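Local structure of subclass B3 metallo-beta-lactamase (Sphingobium indicum, 7LUU) at residues A[178-181]-A[182-185]; A[210-214]-A[215-219]. The protein probably hydrolyses beta-lactam antibiotics, as a subclass B3 metallo-beta-lactamase whose active site holds two zinc ions. One frame throughout, in Å; residues are numbered along the deposited sequence.

The two contacts follow one another along the chain and neither crosses nor encloses the other. Interaction 1 comes first. It closes the turn between strand 176-178, an outermost strand of the seven-stranded sheet, and strand 184-187, an outermost strand of the six-stranded sheet. The chain thus passes here from one sheet of the metallo-beta-lactamase fold to the other. It then runs through strand 190-196 and enters strand 205-213. Interaction 2 closes the hairpin between that strand and strand 216-223. Both contacts reach the six-stranded sheet. The centres of interactions 1 and 2 lie about 22 Å apart. The nearest atoms of interactions 1 and 2 are about 9 Å apart. Both lie away from the zinc sites.

Interaction 1. Residues A[178-181]-A[182-185]; sequences VMKD and GEVL
Glu183 reaches back across a type II turn, Lys180 to Glu183, and binds the backbone that enters it. Its CG lies opposite the backbone N (chi1 -173°) and the chain stays extended, which carries the carboxylate to the amide of Lys180. Lys180 N donates to Glu183 OE1 at 2.9 Å, almost straight at 172°. The amide meets the anti side of OE1, tilted from the carboxylate plane. In return Glu183 N donates to Lys180 O at 3.0 Å, from above the carbonyl plane. The packed part is where Met179, which is buried, meets the carboxylate. Met179 crosses Glu183 at about a right angle, with SD 3.7 Å from Glu183 OE2. Met179 CE ends 3.8 Å from Leu185 CB. Leu185 is buried against Phe117 and Leu119 of strand 115-119. The turn corner is open by contrast. Asp181 and Gly182 are exposed there, though Asp181 OD1 is held by the backbone N of Ala196. Beyond the carboxylate from that corner, a water donates to Val178 O and to Glu183 OE2, its oxygen 2.7 Å from OE2. Both carboxylate oxygens therefore have a donor, consistent with an ionised Glu183 whose OE1 takes up the Lys180 amide.

Interaction 2. Residues A[210-214]-A[215-219]; sequences NACEG and KRCKA
A two-residue beta hairpin with a type II' turn, Glu213 to Arg216, joins the ends of strands 205-213 and 216-223. A disulfide ties the two strands together. Cys212 and Cys217 face each other as an antiparallel non-hydrogen-bonded pair, their CA atoms only 4.0 Å apart. Both side chains have SG beside their own backbone N, chi1 being near -60° in each. Cys212 SG bonds Cys217 SG at 2.1 Å, with a chi3 of 103°. The hydrogen-bonded pairs flank this link. Ala211 N donates to Lys218 O at 3.0 Å, and Lys218 N returns a bond to Ala211 O at 2.8 Å. Nearer the turn, Glu213 N donates to Arg216 O at 2.8 Å. Arg216 N closes the turn on Glu213 O at 3.0 Å, coming from above the carbonyl plane. Gly214 takes the positive-phi corner that a II' turn needs. Asn210 lies on the disulfide face, where its OD1 sits 3.5 Å from Ala219 CA. The other face carries Ala211, Glu213, Arg216 and Lys218 and turns to strand 62-65. Phe65 touches the first three and makes a cation-pi contact with Lys218. Glu213 OE2 accepts from the backbone N of Gly66. Its OE1 is joined to Arg216 NH2 by a water, the charged atoms themselves standing 5.1 Å apart. Glu213 and Arg216 thus meet through a water and not as a salt bridge, so their attraction is probably weak. The disulfide adds a covalent link to a pairing already set by four backbone hydrogen bonds at this exposed tip.

Interaction 1. Residues A[178-181]-A[182-185]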
# COMPACT_ATOMS: atom_id res chain seq x y z
N VAL A 178 -0.65 8.22 13.15
CA VAL A 178 -1.76 8.46 12.22
C VAL A 178 -1.50 9.74 11.42
O VAL A 178 -1.19 10.79 12.01
CB VAL A 178 -3.08 8.58 12.98
CG1 VAL A 178 -4.22 9.06 12.10
CG2 VAL A 178 -3.43 7.23 13.58
N MET A 179 -1.66 9.66 10.11
CA MET A 179 -1.71 10.87 9.26
C MET A 179 -3.12 11.17 8.81
O MET A 179 -3.84 10.26 8.39
CB MET A 179 -0.94 10.66 8.00
CG MET A 179 0.23 10.17 8.39
SD MET A 179 1.29 11.44 8.59
CE MET A 179 2.08 10.74 7.19
N LYS A 180 -3.45 12.46 8.80
CA LYS A 180 -4.70 12.94 8.22
C LYS A 180 -4.55 13.11 6.73
O LYS A 180 -3.45 13.17 6.19
CB LYS A 180 -5.02 14.32 8.80
CG LYS A 180 -5.23 14.30 10.31
CD LYS A 180 -5.81 15.61 10.74
CE LYS A 180 -6.19 15.62 12.20
NZ LYS A 180 -6.05 16.99 12.78
N ASP A 181 -5.68 13.06 6.06
CA ASP A 181 -5.67 13.33 4.63
C ASP A 181 -5.02 14.69 4.33
O ASP A 181 -5.36 15.71 4.94
CB ASP A 181 -7.11 13.31 4.12
CG ASP A 181 -7.19 13.59 2.65
OD1 ASP A 181 -6.39 13.04 1.90
OD2 ASP A 181 -8.07 14.40 2.22
N GLY A 182 -4.03 14.70 3.42
CA GLY A 182 -3.31 15.93 3.09
C GLY A 182 -2.12 16.23 3.99
O GLY A 182 -1.35 17.17 3.69
N GLU A 183 -1.91 15.46 5.05
CA GLU A 183 -0.82 15.74 5.97
C GLU A 183 0.50 15.35 5.31
O GLU A 183 0.54 14.39 4.52
CB GLU A 183 -1.02 14.93 7.27
CG GLU A 183 0.01 15.32 8.36
CD GLU A 183 -0.28 14.66 9.72
OE1 GLU A 183 -1.42 14.20 9.95
OE2 GLU A 183 0.68 14.60 10.51
N VAL A 184 1.59 16.07 5.68
CA VAL A 184 2.91 15.82 5.08
C VAL A 184 3.85 15.31 6.16
O VAL A 184 3.88 15.85 7.29
CB VAL A 184 3.49 17.08 4.39
CG1 VAL A 184 4.82 16.74 3.65
CG2 VAL A 184 2.48 17.63 3.39
N LEU A 185 4.59 14.26 5.84
CA LEU A 185 5.68 13.72 6.67
C LEU A 185 7.01 14.22 6.10
O LEU A 185 7.34 13.92 4.94
CB LEU A 185 5.60 12.19 6.67
CG LEU A 185 6.79 11.49 7.31
CD1 LEU A 185 6.77 11.92 8.78
CD2 LEU A 185 6.60 9.97 7.18
O HOH W 1 1.12 12.48 12.11

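Interaction 2. Residues A[210-214]-A[215-219]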
# COMPACT_ATOMS: atom_id res chain seq x y z
N ASN A 210 8.29 13.67 -4.12
CA ASN A 210 9.23 13.97 -5.21
C ASN A 210 10.54 13.20 -5.02
O ASN A 210 11.06 13.09 -3.90
CB ASN A 210 9.55 15.46 -5.22
CG ASN A 210 8.57 16.28 -6.06
OD1 ASN A 210 7.68 15.72 -6.71
ND2 ASN A 210 8.74 17.62 -6.07
N ALA A 211 11.06 12.66 -6.13
CA ALA A 211 12.38 12.05 -6.20
C ALA A 211 13.17 12.82 -7.23
O ALA A 211 12.62 13.18 -8.29
CB ALA A 211 12.29 10.55 -6.57
N CYS A 212 14.42 13.16 -6.90
CA CYS A 212 15.18 14.04 -7.77
C CYS A 212 16.50 13.40 -8.17
O CYS A 212 17.09 12.66 -7.39
CB CYS A 212 15.48 15.40 -7.09
SG CYS A 212 13.92 16.21 -6.57
N GLU A 213 16.95 13.74 -9.39
CA GLU A 213 18.30 13.41 -9.87
C GLU A 213 18.86 14.72 -10.38
O GLU A 213 18.37 15.22 -11.39
CB GLU A 213 18.27 12.36 -10.97
CG GLU A 213 17.87 10.95 -10.40
CD GLU A 213 17.80 9.83 -11.42
OE1 GLU A 213 18.21 10.07 -12.60
OE2 GLU A 213 17.35 8.70 -11.09
N GLY A 214 19.85 15.25 -9.66
CA GLY A 214 20.38 16.56 -9.97
C GLY A 214 19.26 17.58 -9.87
O GLY A 214 18.57 17.69 -8.84
N LYS A 215 19.01 18.27 -10.98
CA LYS A 215 17.98 19.28 -10.99
C LYS A 215 16.64 18.78 -11.51
O LYS A 215 15.71 19.57 -11.63
CB LYS A 215 18.44 20.49 -11.81
CG LYS A 215 19.72 21.12 -11.29
CD LYS A 215 20.32 22.02 -12.36
CE LYS A 215 21.51 22.82 -11.85
NZ LYS A 215 21.97 23.83 -12.87
N ARG A 216 16.50 17.49 -11.81
CA ARG A 216 15.24 17.00 -12.38
C ARG A 216 14.51 16.22 -11.31
O ARG A 216 15.14 15.40 -10.64
CB ARG A 216 15.48 16.11 -13.59
CG ARG A 216 16.29 16.83 -14.68
CD ARG A 216 16.01 16.22 -16.06
NE ARG A 216 16.24 14.77 -16.06
CZ ARG A 216 15.28 13.84 -16.16
NH1 ARG A 216 14.00 14.20 -16.29
NH2 ARG A 216 15.62 12.56 -16.17
N CYS A 217 13.24 16.56 -11.08
CA CYS A 217 12.46 15.86 -10.08
C CYS A 217 11.25 15.23 -10.74
O CYS A 217 10.72 15.75 -11.72
CB CYS A 217 11.94 16.75 -8.97
SG CYS A 217 13.34 17.60 -8.05
N LYS A 218 10.84 14.10 -10.18
CA LYS A 218 9.63 13.42 -10.65
C LYS A 218 8.71 13.20 -9.47
O LYS A 218 9.17 12.82 -8.39
CB LYS A 218 9.89 12.06 -11.26
CG LYS A 218 10.62 12.16 -12.60
CD LYS A 218 10.70 10.72 -13.21
CE LYS A 218 11.59 10.63 -14.44
NZ LYS A 218 10.81 11.29 -15.53
N ALA A 219 7.44 13.41 -9.68
CA ALA A 219 6.41 13.17 -8.68
C ALA A 219 6.01 11.70 -8.69
O ALA A 219 5.47 11.21 -9.70
CB ALA A 219 5.20 14.02 -9.01
O HOH W 2 17.53 11.81 -14.83